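Local coordinates for protein scavenger receptor with C-type lectin type I (Homo sapiens, PDB 2OX8) that probably acts as a scavenger receptor and, through its C-type lectin carbohydrate-recognition domain, binds the leukocyte cell-surface glycan Lewis(x), at residues A[16-21]-A[126-131]; A[59-64]-A[122-127]. All coordinates share one frame; numbering follows the deposited sequence.

Interaction 1 of 2, residues A[16-21]-A[126-131]; sequences CYYFSV and FICEKD. With ZN (zinc ion), chain F; ZN (zinc ion), chain G.
Ser20 and Phe126 lock one end of this antiparallel strand pair through backbone and side chain: Ser20 N bonds to Phe126 O (2.8 Å). The CB of Ser20 sits 3.4 Å above the centre of the Phe126 ring, a CH-pi contact, while Ser20 OG takes the Phe126 N-H in a nearly straight bond of 2.7 Å; OG standing between backbone N and carbonyl carbon (chi1 82°) allows both. The hydroxyl also bonds to Glu22 O. From here the strands run at 166°, Tyr18 N and O bonding to Cys128 O and N, each at 2.8 Å.

Packing is close on the face of Tyr17, Phe19, Ile127 and Glu129. Phe19 lies alongside Ile127, its CE2 3.2 Å from Ile127 CD1, and Tyr17 runs beside Glu129, its OH 3.2 Å from Glu129 OE2. That oxygen binds a zinc ion at 1.9 Å together with the carbonyl oxygen of Phe42 and OE1 of Glu48, to which Tyr17 OH is hydrogen-bonded. The opposite face is looser: Tyr18 and Lys130 are partly exposed, with Tyr18 CB 3.8 Å from Cys128 CB. Asp131, not touching segment 16-21, binds a second zinc ion with Asp14.

Disulfides tie Cys16 to Cys5 and Cys128 to Cys33. Strand 125-131 pairs with strand 15-19 of the N-terminal hairpin on one edge and also bonds to strand 39-40, while helix 26-35 packs against Phe126 and Cys128.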
ATOM      1  N   CYS A  16     -10.175 -10.178  -2.397  1.00 21.32           N
ATOM      2  CA  CYS A  16      -9.461 -10.973  -1.420  1.00 21.64           C
ATOM      3  C   CYS A  16      -8.181 -10.232  -1.049  1.00 19.93           C
ATOM      4  O   CYS A  16      -7.418  -9.845  -1.914  1.00 20.20           O
ATOM      5  CB  CYS A  16      -9.144 -12.340  -2.009  1.00 23.06           C
ATOM      6  SG  CYS A  16     -10.662 -13.281  -2.393  1.00 33.23           S
ATOM      7  N   TYR A  17      -7.970 -10.016   0.245  1.00 19.87           N
ATOM      8  CA  TYR A  17      -6.793  -9.321   0.730  1.00 16.96           C
ATOM      9  C   TYR A  17      -5.850 -10.241   1.509  1.00 16.76           C
ATOM     10  O   TYR A  17      -6.278 -11.166   2.195  1.00 13.32           O
ATOM     11  CB  TYR A  17      -7.208  -8.154   1.633  1.00 17.10           C
ATOM     12  CG  TYR A  17      -8.035  -7.091   0.951  1.00 16.50           C
ATOM     13  CD1 TYR A  17      -9.361  -7.324   0.615  1.00 16.78           C
ATOM     14  CD2 TYR A  17      -7.474  -5.862   0.609  1.00 16.46           C
ATOM     15  CE1 TYR A  17     -10.113  -6.355  -0.045  1.00 18.29           C
ATOM     16  CE2 TYR A  17      -8.211  -4.895  -0.056  1.00 16.16           C
ATOM     17  CZ  TYR A  17      -9.530  -5.141  -0.376  1.00 17.09           C
ATOM     18  OH  TYR A  17     -10.281  -4.169  -1.000  1.00 15.97           O
ATOM     19  N   TYR A  18      -4.553  -9.980   1.397  1.00 18.29           N
ATOM     20  CA  TYR A  18      -3.572 -10.761   2.130  1.00 17.01           C
ATOM     21  C   TYR A  18      -2.696  -9.825   2.962  1.00 18.54           C
ATOM     22  O   TYR A  18      -2.031  -8.933   2.424  1.00 19.92           O
ATOM     23  CB  TYR A  18      -2.690 -11.570   1.177  1.00 16.60           C
ATOM     24  CG  TYR A  18      -1.665 -12.420   1.898  1.00 17.05           C
ATOM     25  CD1 TYR A  18      -2.016 -13.634   2.481  1.00 18.04           C
ATOM     26  CD2 TYR A  18      -0.355 -11.987   2.032  1.00 17.52           C
ATOM     27  CE1 TYR A  18      -1.086 -14.394   3.183  1.00 19.33           C
ATOM     28  CE2 TYR A  18       0.582 -12.732   2.724  1.00 19.79           C
ATOM     29  CZ  TYR A  18       0.213 -13.935   3.297  1.00 21.61           C
ATOM     30  OH  TYR A  18       1.158 -14.680   3.963  1.00 23.00           O
ATOM     31  N   PHE A  19      -2.715 -10.012   4.277  1.00 17.00           N
ATOM     32  CA  PHE A  19      -1.884  -9.211   5.149  1.00 17.03           C
ATOM     33  C   PHE A  19      -0.684 -10.069   5.450  1.00 19.57           C
ATOM     34  O   PHE A  19      -0.786 -11.065   6.160  1.00 23.19           O
ATOM     35  CB  PHE A  19      -2.633  -8.833   6.425  1.00 15.06           C
ATOM     36  CG  PHE A  19      -3.697  -7.807   6.198  1.00 12.67           C
ATOM     37  CD1 PHE A  19      -4.886  -8.147   5.560  1.00 14.88           C
ATOM     38  CD2 PHE A  19      -3.484  -6.487   6.544  1.00 10.80           C
ATOM     39  CE1 PHE A  19      -5.836  -7.188   5.271  1.00 12.51           C
ATOM     40  CE2 PHE A  19      -4.434  -5.520   6.258  1.00 11.99           C
ATOM     41  CZ  PHE A  19      -5.608  -5.871   5.619  1.00 12.13           C
ATOM     42  N   SER A  20       0.458  -9.677   4.900  1.00 19.20           N
ATOM     43  CA  SER A  20       1.685 -10.438   5.047  1.00 21.54           C
ATOM     44  C   SER A  20       2.219 -10.602   6.457  1.00 26.10           C
ATOM     45  O   SER A  20       2.010  -9.768   7.348  1.00 25.09           O
ATOM     46  CB  SER A  20       2.803  -9.821   4.214  1.00 19.79           C
ATOM     47  OG  SER A  20       3.395  -8.739   4.928  1.00 13.89           O
ATOM     48  N   VAL A  21       2.954 -11.693   6.624  1.00 29.08           N
ATOM     49  CA  VAL A  21       3.606 -12.001   7.873  1.00 31.81           C
ATOM     50  C   VAL A  21       5.056 -11.579   7.702  1.00 33.76           C
ATOM     51  O   VAL A  21       5.597 -10.871   8.543  1.00 34.26           O
ATOM     52  CB  VAL A  21       3.536 -13.495   8.169  1.00 33.06           C
ATOM     53  CG1 VAL A  21       4.422 -13.825   9.360  1.00 36.00           C
ATOM     54  CG2 VAL A  21       2.081 -13.889   8.431  1.00 32.09           C
ATOM     55  N   PHE A 126       3.373  -6.219   4.049  1.00 25.76           N
ATOM     56  CA  PHE A 126       2.641  -5.720   2.902  1.00 23.34           C
ATOM     57  C   PHE A 126       1.268  -6.357   2.727  1.00 23.96           C
ATOM     58  O   PHE A 126       0.993  -7.437   3.251  1.00 23.21           O
ATOM     59  CB  PHE A 126       3.486  -5.938   1.643  1.00 24.30           C
ATOM     60  CG  PHE A 126       3.882  -7.369   1.424  1.00 21.15           C
ATOM     61  CD1 PHE A 126       3.057  -8.229   0.729  1.00 20.68           C
ATOM     62  CD2 PHE A 126       5.057  -7.871   1.978  1.00 21.02           C
ATOM     63  CE1 PHE A 126       3.382  -9.568   0.590  1.00 22.08           C
ATOM     64  CE2 PHE A 126       5.394  -9.212   1.845  1.00 19.84           C
ATOM     65  CZ  PHE A 126       4.552 -10.064   1.149  1.00 21.09           C
ATOM     66  N   ILE A 127       0.411  -5.671   1.977  1.00 21.94           N
ATOM     67  CA  ILE A 127      -0.941  -6.142   1.723  1.00 19.25           C
ATOM     68  C   ILE A 127      -1.122  -6.468   0.241  1.00 19.81           C
ATOM     69  O   ILE A 127      -0.831  -5.646  -0.631  1.00 20.86           O
ATOM     70  CB  ILE A 127      -1.987  -5.065   2.144  1.00 14.96           C
ATOM     71  CG1 ILE A 127      -1.835  -4.745   3.630  1.00 16.07           C
ATOM     72  CG2 ILE A 127      -3.403  -5.563   1.864  1.00 12.28           C
ATOM     73  CD1 ILE A 127      -2.823  -3.688   4.140  1.00 16.16           C
ATOM     74  N   CYS A 128      -1.584  -7.674  -0.042  1.00 18.55           N
ATOM     75  CA  CYS A 128      -1.830  -8.082  -1.414  1.00 20.26           C
ATOM     76  C   CYS A 128      -3.342  -8.047  -1.649  1.00 22.46           C
ATOM     77  O   CYS A 128      -4.147  -8.288  -0.737  1.00 24.36           O
ATOM     78  CB  CYS A 128      -1.296  -9.485  -1.669  1.00 20.73           C
ATOM     79  SG  CYS A 128       0.518  -9.663  -1.645  1.00 28.27           S
ATOM     80  N   GLU A 129      -3.728  -7.762  -2.881  1.00 21.07           N
ATOM     81  CA  GLU A 129      -5.127  -7.639  -3.214  1.00 19.63           C
ATOM     82  C   GLU A 129      -5.397  -8.198  -4.612  1.00 19.26           C
ATOM     83  O   GLU A 129      -4.516  -8.176  -5.478  1.00 20.18           O
ATOM     84  CB  GLU A 129      -5.496  -6.153  -3.143  1.00 19.27           C
ATOM     85  CG  GLU A 129      -6.889  -5.765  -3.636  1.00 24.88           C
ATOM     86  CD  GLU A 129      -7.068  -4.251  -3.770  1.00 26.34           C
ATOM     87  OE1 GLU A 129      -6.287  -3.623  -4.511  1.00 28.42           O
ATOM     88  OE2 GLU A 129      -7.988  -3.686  -3.148  1.00 26.54           O
ATOM     89  N   LYS A 130      -6.600  -8.731  -4.806  1.00 15.41           N
ATOM     90  CA  LYS A 130      -7.021  -9.243  -6.109  1.00 16.91           C
ATOM     91  C   LYS A 130      -8.545  -9.301  -6.137  1.00 16.85           C
ATOM     92  O   LYS A 130      -9.175  -9.717  -5.169  1.00 16.70           O
ATOM     93  CB  LYS A 130      -6.425 -10.618  -6.406  1.00 13.87           C
ATOM     94  CG  LYS A 130      -6.752 -11.703  -5.404  1.00 16.11           C
ATOM     95  CD  LYS A 130      -6.135 -13.024  -5.860  1.00 19.20           C
ATOM     96  CE  LYS A 130      -6.036 -14.048  -4.732  1.00 18.50           C
ATOM     97  NZ  LYS A 130      -5.161 -15.172  -5.186  1.00 21.41           N
ATOM     98  N   ASP A 131      -9.123  -8.849  -7.244  1.00 16.91           N
ATOM     99  CA  ASP A 131     -10.566  -8.815  -7.426  1.00 18.69           C
ATOM    100  C   ASP A 131     -11.028 -10.115  -8.102  1.00 20.02           C
ATOM    101  O   ASP A 131     -10.552 -10.465  -9.172  1.00 18.89           O
ATOM    102  CB  ASP A 131     -10.918  -7.573  -8.275  1.00 16.70           C
ATOM    103  CG  ASP A 131     -12.354  -7.570  -8.768  1.00 17.90           C
ATOM    104  OD1 ASP A 131     -12.764  -8.518  -9.467  1.00 21.18           O
ATOM    105  OD2 ASP A 131     -13.083  -6.611  -8.480  1.00 16.16           O
TER
HETATM  106 ZN    ZN F   2      -8.591  -1.932  -3.313  1.00 22.90          ZN
HETATM  107 ZN    ZN G   3     -14.584  -5.618  -8.468  1.00 32.22          ZN

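Interaction 2 of 2, residues A[59-64]-A[122-127]; sequences RESHWI and DVNNFI. With ZN (zinc ion), chain I.
The His62 imidazole and the Trp63 indole each receive an asparagine over one face. Asn125 CB lies 3.3 Å above the imidazole plane, displaced toward the rim, in a CH-pi contact; water 1 and the Phe126 carbonyl carbon are at the ring's edge. On the indole, Asn124 crosses at about a right angle: its CB makes a CH-pi contact with the five-membered ring, and OD1 stands 3.3 Å from Trp63 CZ2 over the six-membered part, the amide turned 76° from the ring. Asp122 O meets the indole edge in plane, 3.1 Å from CZ2. Beyond the segments, the indole NE1 is bonded to the carbonyl of Glu24.

The backbones meet in parallel register. Asn125 O accepts Trp63 N-H on a lone pair at 2.8 Å, and Asn125 N gives a longer bond to Ser61 O, 3.3 Å.

At the outer end, His62 NE2 binds a zinc ion at 2.0 Å, joined by Glu60 OE1 and two waters. Glu60 bends sharply at chi2 (100°), bringing its carboxylate round to the metal, and its CB rests 3.2 Å from Asn125 OD1. That amide oxygen is hydrogen-bonded to Lys23 NZ, which probably helps hold the Asn125 side chain that packs over the imidazole face.

Strand 62-67 lying parallel to the C-terminal strand 125-131 is a pairing of the C-type lectin fold: it ties strand 62-67, which also pairs with 106-109, to strand 125-131 within the same sheet of the carbohydrate-recognition domain, here beside a zinc site completed by two waters.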
ATOM      1  N   ARG A  59       0.746  -3.791  14.855  1.00 44.49           N
ATOM      2  CA  ARG A  59       1.052  -2.382  14.643  1.00 43.37           C
ATOM      3  C   ARG A  59       2.123  -2.143  13.579  1.00 42.56           C
ATOM      4  O   ARG A  59       2.631  -1.031  13.422  1.00 43.43           O
ATOM      5  CB  ARG A  59       1.472  -1.739  15.960  1.00 44.17           C
ATOM      6  CG  ARG A  59       0.324  -1.087  16.698  1.00 46.53           C
ATOM      7  CD  ARG A  59      -0.277  -1.985  17.759  1.00 49.28           C
ATOM      8  NE  ARG A  59      -1.472  -1.396  18.373  1.00 50.53           N
ATOM      9  CZ  ARG A  59      -1.566  -0.141  18.809  1.00 51.08           C
ATOM     10  NH1 ARG A  59      -0.545   0.695  18.709  1.00 50.38           N
ATOM     11  NH2 ARG A  59      -2.693   0.281  19.352  1.00 54.17           N
ATOM     12  N   GLU A  60       2.452  -3.190  12.835  1.00 40.16           N
ATOM     13  CA  GLU A  60       3.450  -3.093  11.786  1.00 36.27           C
ATOM     14  C   GLU A  60       2.945  -2.225  10.627  1.00 34.91           C
ATOM     15  O   GLU A  60       1.750  -2.177  10.331  1.00 35.43           O
ATOM     16  CB  GLU A  60       3.810  -4.501  11.283  1.00 37.41           C
ATOM     17  CG  GLU A  60       3.101  -5.668  12.031  1.00 37.83           C
ATOM     18  CD  GLU A  60       1.890  -6.233  11.274  1.00 38.03           C
ATOM     19  OE1 GLU A  60       1.027  -5.440  10.866  1.00 39.36           O
ATOM     20  OE2 GLU A  60       1.792  -7.467  11.083  1.00 36.88           O
ATOM     21  N   SER A  61       3.862  -1.519   9.984  1.00 32.95           N
ATOM     22  CA  SER A  61       3.531  -0.674   8.840  1.00 31.10           C
ATOM     23  C   SER A  61       3.440  -1.617   7.620  1.00 28.77           C
ATOM     24  O   SER A  61       4.196  -2.586   7.541  1.00 27.78           O
ATOM     25  CB  SER A  61       4.651   0.351   8.644  1.00 31.29           C
ATOM     26  OG  SER A  61       4.226   1.460   7.886  1.00 35.16           O
ATOM     27  N   HIS A  62       2.525  -1.344   6.687  1.00 24.90           N
ATOM     28  CA  HIS A  62       2.361  -2.189   5.493  1.00 22.93           C
ATOM     29  C   HIS A  62       2.508  -1.427   4.177  1.00 21.14           C
ATOM     30  O   HIS A  62       2.004  -0.316   4.057  1.00 22.13           O
ATOM     31  CB  HIS A  62       0.975  -2.845   5.500  1.00 24.23           C
ATOM     32  CG  HIS A  62       0.774  -3.834   6.603  1.00 23.57           C
ATOM     33  ND1 HIS A  62       0.807  -5.198   6.393  1.00 24.13           N
ATOM     34  CD2 HIS A  62       0.570  -3.660   7.929  1.00 22.37           C
ATOM     35  CE1 HIS A  62       0.632  -5.820   7.545  1.00 23.06           C
ATOM     36  NE2 HIS A  62       0.485  -4.910   8.493  1.00 24.48           N
ATOM     37  N   TRP A  63       3.175  -2.023   3.188  1.00 20.24           N
ATOM     38  CA  TRP A  63       3.331  -1.380   1.871  1.00 17.18           C
ATOM     39  C   TRP A  63       1.991  -1.392   1.139  1.00 18.11           C
ATOM     40  O   TRP A  63       1.212  -2.328   1.283  1.00 19.58           O
ATOM     41  CB  TRP A  63       4.281  -2.147   0.950  1.00 15.27           C
ATOM     42  CG  TRP A  63       5.716  -2.160   1.259  1.00 12.37           C
ATOM     43  CD1 TRP A  63       6.467  -3.258   1.520  1.00 12.43           C
ATOM     44  CD2 TRP A  63       6.611  -1.040   1.285  1.00 12.54           C
ATOM     45  NE1 TRP A  63       7.778  -2.902   1.712  1.00 13.84           N
ATOM     46  CE2 TRP A  63       7.896  -1.546   1.573  1.00 10.97           C
ATOM     47  CE3 TRP A  63       6.449   0.345   1.087  1.00 10.56           C
ATOM     48  CZ2 TRP A  63       9.024  -0.723   1.674  1.00  9.75           C
ATOM     49  CZ3 TRP A  63       7.564   1.159   1.183  1.00 10.53           C
ATOM     50  CH2 TRP A  63       8.843   0.618   1.477  1.00  9.10           C
ATOM     51  N   ILE A  64       1.729  -0.361   0.341  1.00 18.39           N
ATOM     52  CA  ILE A  64       0.517  -0.315  -0.475  1.00 16.81           C
ATOM     53  C   ILE A  64       0.987  -0.103  -1.930  1.00 16.64           C
ATOM     54  O   ILE A  64       2.121   0.318  -2.155  1.00 17.79           O
ATOM     55  CB  ILE A  64      -0.453   0.792  -0.004  1.00 16.34           C
ATOM     56  CG1 ILE A  64       0.187   2.181  -0.066  1.00 17.47           C
ATOM     57  CG2 ILE A  64      -0.863   0.508   1.414  1.00 16.76           C
ATOM     58  CD1 ILE A  64      -0.783   3.321   0.358  1.00 11.77           C
ATOM     59  N   ASP A 122      13.526  -0.526   2.091  1.00 46.37           N
ATOM     60  CA  ASP A 122      13.313  -0.569   3.527  1.00 44.84           C
ATOM     61  C   ASP A 122      12.389  -1.782   3.652  1.00 43.71           C
ATOM     62  O   ASP A 122      11.585  -2.053   2.753  1.00 42.87           O
ATOM     63  CB  ASP A 122      12.599   0.694   4.001  1.00 47.34           C
ATOM     64  CG  ASP A 122      13.520   1.646   4.752  1.00 50.00           C
ATOM     65  OD1 ASP A 122      14.712   1.738   4.384  1.00 51.07           O
ATOM     66  OD2 ASP A 122      13.046   2.310   5.705  1.00 50.17           O
ATOM     67  N   VAL A 123      12.494  -2.522   4.745  1.00 41.83           N
ATOM     68  CA  VAL A 123      11.667  -3.708   4.900  1.00 39.77           C
ATOM     69  C   VAL A 123      10.382  -3.414   5.673  1.00 37.61           C
ATOM     70  O   VAL A 123      10.395  -2.699   6.671  1.00 37.20           O
ATOM     71  CB  VAL A 123      12.470  -4.840   5.597  1.00 41.40           C
ATOM     72  CG1 VAL A 123      11.675  -6.117   5.607  1.00 42.10           C
ATOM     73  CG2 VAL A 123      13.778  -5.073   4.866  1.00 40.48           C
ATOM     74  N   ASN A 124       9.268  -3.951   5.183  1.00 34.74           N
ATOM     75  CA  ASN A 124       7.970  -3.768   5.816  1.00 30.50           C
ATOM     76  C   ASN A 124       7.069  -4.924   5.449  1.00 29.56           C
ATOM     77  O   ASN A 124       7.378  -5.713   4.559  1.00 27.87           O
ATOM     78  CB  ASN A 124       7.265  -2.490   5.341  1.00 30.10           C
ATOM     79  CG  ASN A 124       7.990  -1.224   5.745  1.00 30.81           C
ATOM     80  OD1 ASN A 124       8.829  -0.718   4.999  1.00 33.27           O
ATOM     81  ND2 ASN A 124       7.670  -0.702   6.928  1.00 27.45           N
ATOM     82  N   ASN A 125       5.943  -5.005   6.150  1.00 29.47           N
ATOM     83  CA  ASN A 125       4.946  -6.018   5.888  1.00 28.24           C
ATOM     84  C   ASN A 125       4.185  -5.417   4.725  1.00 28.00           C
ATOM     85  O   ASN A 125       4.329  -4.223   4.447  1.00 28.62           O
ATOM     86  CB  ASN A 125       4.031  -6.193   7.100  1.00 31.32           C
ATOM     87  CG  ASN A 125       4.781  -6.688   8.335  1.00 34.09           C
ATOM     88  OD1 ASN A 125       5.531  -5.942   8.964  1.00 36.15           O
ATOM     89  ND2 ASN A 125       4.592  -7.953   8.673  1.00 34.36           N
ATOM     90  N   PHE A 126       3.373  -6.219   4.049  1.00 25.76           N
ATOM     91  CA  PHE A 126       2.641  -5.720   2.902  1.00 23.34           C
ATOM     92  C   PHE A 126       1.268  -6.357   2.727  1.00 23.96           C
ATOM     93  O   PHE A 126       0.993  -7.437   3.251  1.00 23.21           O
ATOM     94  CB  PHE A 126       3.486  -5.938   1.643  1.00 24.30           C
ATOM     95  CG  PHE A 126       3.882  -7.369   1.424  1.00 21.15           C
ATOM     96  CD1 PHE A 126       3.057  -8.229   0.729  1.00 20.68           C
ATOM     97  CD2 PHE A 126       5.057  -7.871   1.978  1.00 21.02           C
ATOM     98  CE1 PHE A 126       3.382  -9.568   0.590  1.00 22.08           C
ATOM     99  CE2 PHE A 126       5.394  -9.212   1.845  1.00 19.84           C
ATOM    100  CZ  PHE A 126       4.552 -10.064   1.149  1.00 21.09           C
ATOM    101  N   ILE A 127       0.411  -5.671   1.977  1.00 21.94           N
ATOM    102  CA  ILE A 127      -0.941  -6.142   1.723  1.00 19.25           C
ATOM    103  C   ILE A 127      -1.122  -6.468   0.241  1.00 19.81           C
ATOM    104  O   ILE A 127      -0.831  -5.646  -0.631  1.00 20.86           O
ATOM    105  CB  ILE A 127      -1.987  -5.065   2.144  1.00 14.96           C
ATOM    106  CG1 ILE A 127      -1.835  -4.745   3.630  1.00 16.07           C
ATOM    107  CG2 ILE A 127      -3.403  -5.563   1.864  1.00 12.28           C
ATOM    108  CD1 ILE A 127      -2.823  -3.688   4.140  1.00 16.16           C
TER
HETATM  109 ZN    ZN I   5      -0.486  -5.777  10.073  1.00 34.86          ZN
HETATM  110  O   HOH W   1      -0.110  -3.531  10.963  1.00 18.44           O
HETATM  111  O   HOH W   2      -2.301  -7.315  10.220  1.00 11.14           O

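How the interactions relate
Strand 125-131 serves both contacts, meeting strand 15-19 in antiparallel fashion in interaction 1 and strand 62-67 in parallel fashion in interaction 2, so it lies between these two neighbours in one sheet. Interaction 1 is the more buried and rests on regular backbone bonding along the strands; interaction 2 is partly buried, with a short parallel pairing and two asparagines over aromatic faces. Their centres are about 11 Å apart, and they meet where Ser20 OG packs 3.3 Å from Asn125 CA. Zinc differs with place: in interaction 1 carboxylates bind two zinc ions, one at the buried Glu129 and one at the exposed Asp131, whereas in interaction 2 a histidine, a glutamate and two waters bind it.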